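Local structure of periplasmic beta-glucosidase (6R5T) at residues Arg131-Gly136 with Leu563-Pro568. The protein probably hydrolyses terminal, non-reducing beta-D-glucosyl residues from beta-glucosides in the periplasm, releasing beta-D-glucose. The protein carries 1 engineered substitution. Numbering follows the deposited sequence.
Sequences RDARWG and LTMSFP
The methyl CE of Met565 lies over one face of the flat peptide group joining Arg131 to Asp132, with Arg131 C at 4.2 Å and Asp132 N at 4.0 Å. The other important flat group, the Arg134 guanidinium, is met at its edge and nearly in plane by the carboxylate of Asp132. Here Arg134 NE donates to Asp132 OD1 over 3.0 Å, almost straight at 173°, while Arg134 NH2 reaches Asp132 OD2 over 2.8 Å. Both oxygens use their syn lone pairs, giving a side-on, two-point salt bridge. The anti lone pair of Asp132 OD1 takes the backbone N of Arg134, closing an Asx turn within the type I turn from Asp132 to Trp135.

Met565 gets to this turn by stretching out: with CG anti to the backbone N (chi1 -167°) and the rest of the chain extended, its methyl also comes within 3.9 Å of Ala133 N. Ala133 turns its CB toward the other segment, 4.3 Å from Met565 CE and 4.4 Å from Pro568 CG, so one small methyl meets both the thioether tip and the proline ring.

The turn belongs to the loop between strand 121-122 and helix 146-161 in the N-terminal, TIM-barrel-type part, and the C-terminal family region supplies Met565 and Pro568. Arg521 of that region adds directional bonds to the carbonyls of Ala133 and Arg134, while Arg134 NH1 donates to Val574 O and Gly572 O of the second subunit.

Between the two segments, then, the contact is van der Waals only. The Asx bond and that from Trp135 N to Asp132 O hold the turn's backbone; the two guanidinium bonds fix the Arg134 side chain against the carboxylate, probably keeping it ionised and orienting Arg134 toward the dimer partner.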
loop_
_atom_site.group_PDB
_atom_site.type_symbol
_atom_site.label_atom_id
_atom_site.label_comp_id
_atom_site.label_asym_id
_atom_site.label_seq_id
_atom_site.Cartn_x
_atom_site.Cartn_y
_atom_site.Cartn_z
ATOM N N ARG A 131 -6.866 4.074 -6.159
ATOM C CA ARG A 131 -5.756 3.284 -6.737
ATOM C C ARG A 131 -5.663 1.886 -6.095
ATOM O O ARG A 131 -4.770 1.078 -6.530
ATOM C CB ARG A 131 -4.442 4.022 -6.546
ATOM C CG ARG A 131 -4.349 5.310 -7.343
ATOM C CD ARG A 131 -3.054 6.042 -7.050
ATOM N NE ARG A 131 -2.903 7.155 -7.989
ATOM C CZ ARG A 131 -1.985 8.093 -7.887
ATOM N NH1 ARG A 131 -1.078 8.044 -6.909
ATOM N NH2 ARG A 131 -1.926 9.020 -8.805
ATOM N N ASP A 132 -6.529 1.567 -5.151
ATOM C CA ASP A 132 -6.464 0.296 -4.401
ATOM C C ASP A 132 -7.786 -0.412 -4.592
ATOM O O ASP A 132 -8.768 -0.084 -3.965
ATOM C CB ASP A 132 -6.149 0.529 -2.934
ATOM C CG ASP A 132 -5.841 -0.735 -2.143
ATOM O OD1 ASP A 132 -6.436 -1.816 -2.442
ATOM O OD2 ASP A 132 -4.931 -0.614 -1.254
ATOM N N ALA A 133 -7.764 -1.432 -5.456
ATOM C CA ALA A 133 -8.981 -2.168 -5.830
ATOM C C ALA A 133 -9.626 -2.904 -4.640
ATOM O O ALA A 133 -10.764 -3.334 -4.757
ATOM C CB ALA A 133 -8.621 -3.157 -6.941
ATOM N N ARG A 134 -8.921 -3.115 -3.530
ATOM C CA ARG A 134 -9.515 -3.867 -2.380
ATOM C C ARG A 134 -10.620 -3.073 -1.690
ATOM O O ARG A 134 -11.502 -3.675 -1.070
ATOM C CB ARG A 134 -8.433 -4.164 -1.343
ATOM C CG ARG A 134 -7.332 -5.070 -1.867
ATOM C CD ARG A 134 -6.248 -5.227 -0.822
ATOM N NE ARG A 134 -5.441 -4.027 -0.734
ATOM C CZ ARG A 134 -4.359 -3.925 0.021
ATOM N NH1 ARG A 134 -3.981 -4.913 0.804
ATOM N NH2 ARG A 134 -3.684 -2.804 0.043
ATOM N N TRP A 135 -10.573 -1.761 -1.780
ATOM C CA TRP A 135 -11.516 -0.895 -1.023
ATOM C C TRP A 135 -12.952 -1.092 -1.556
ATOM O O TRP A 135 -13.175 -0.962 -2.758
ATOM C CB TRP A 135 -11.034 0.540 -1.160
ATOM C CG TRP A 135 -11.752 1.545 -0.297
ATOM C CD1 TRP A 135 -11.900 1.495 1.051
ATOM C CD2 TRP A 135 -12.237 2.840 -0.679
ATOM N NE1 TRP A 135 -12.479 2.646 1.526
ATOM C CE2 TRP A 135 -12.668 3.500 0.488
ATOM C CE3 TRP A 135 -12.338 3.521 -1.893
ATOM C CZ2 TRP A 135 -13.169 4.805 0.485
ATOM C CZ3 TRP A 135 -12.872 4.794 -1.911
ATOM C CH2 TRP A 135 -13.273 5.441 -0.722
ATOM N N GLY A 136 -13.922 -1.287 -0.667
ATOM C CA GLY A 136 -15.292 -1.573 -1.100
ATOM C C GLY A 136 -15.953 -0.375 -1.735
ATOM O O GLY A 136 -16.860 -0.550 -2.534
ATOM N N LEU A 563 -12.177 1.042 -19.560
ATOM C CA LEU A 563 -11.823 1.039 -18.128
ATOM C C LEU A 563 -11.334 2.400 -17.692
ATOM O O LEU A 563 -10.515 3.000 -18.409
ATOM C CB LEU A 563 -10.783 -0.019 -17.810
ATOM C CG LEU A 563 -11.191 -1.435 -18.176
ATOM C CD1 LEU A 563 -10.056 -2.365 -17.825
ATOM C CD2 LEU A 563 -12.497 -1.863 -17.485
ATOM N N THR A 564 -11.714 2.818 -16.481
ATOM C CA THR A 564 -11.096 4.025 -15.864
ATOM C C THR A 564 -10.278 3.649 -14.628
ATOM O O THR A 564 -9.889 4.539 -13.861
ATOM C CB THR A 564 -12.157 5.059 -15.482
ATOM O OG1 THR A 564 -12.996 4.555 -14.432
ATOM C CG2 THR A 564 -12.975 5.464 -16.704
ATOM N N MET A 565 -10.118 2.357 -14.394
ATOM C CA MET A 565 -9.235 1.859 -13.309
ATOM C C MET A 565 -8.561 0.614 -13.860
ATOM O O MET A 565 -9.210 -0.208 -14.546
ATOM C CB MET A 565 -10.080 1.570 -12.080
ATOM C CG MET A 565 -9.283 1.344 -10.819
ATOM S SD MET A 565 -10.395 1.427 -9.384
ATOM C CE MET A 565 -9.218 0.984 -8.113
ATOM N N SER A 566 -7.283 0.499 -13.600
ATOM C CA SER A 566 -6.417 -0.621 -14.056
ATOM C C SER A 566 -6.885 -1.905 -13.365
ATOM O O SER A 566 -7.231 -1.855 -12.177
ATOM C CB SER A 566 -5.009 -0.273 -13.684
ATOM O OG SER A 566 -4.562 0.831 -14.451
ATOM N N PHE A 567 -6.911 -3.043 -14.068
ATOM C CA PHE A 567 -7.308 -4.332 -13.468
ATOM C C PHE A 567 -6.043 -5.103 -13.139
ATOM O O PHE A 567 -5.315 -5.495 -14.064
ATOM C CB PHE A 567 -8.209 -5.131 -14.398
ATOM C CG PHE A 567 -9.668 -4.763 -14.326
ATOM C CD1 PHE A 567 -10.104 -3.461 -14.199
ATOM C CD2 PHE A 567 -10.637 -5.749 -14.426
ATOM C CE1 PHE A 567 -11.453 -3.134 -14.125
ATOM C CE2 PHE A 567 -11.983 -5.407 -14.415
ATOM C CZ PHE A 567 -12.407 -4.119 -14.232
ATOM N N PRO A 568 -5.733 -5.303 -11.847
ATOM C CA PRO A 568 -4.503 -5.966 -11.470
ATOM C C PRO A 568 -4.603 -7.427 -11.876
ATOM O O PRO A 568 -5.690 -7.975 -11.835
ATOM C CB PRO A 568 -4.439 -5.896 -9.940
ATOM C CG PRO A 568 -5.459 -4.859 -9.560
ATOM C CD PRO A 568 -6.506 -4.869 -10.655
#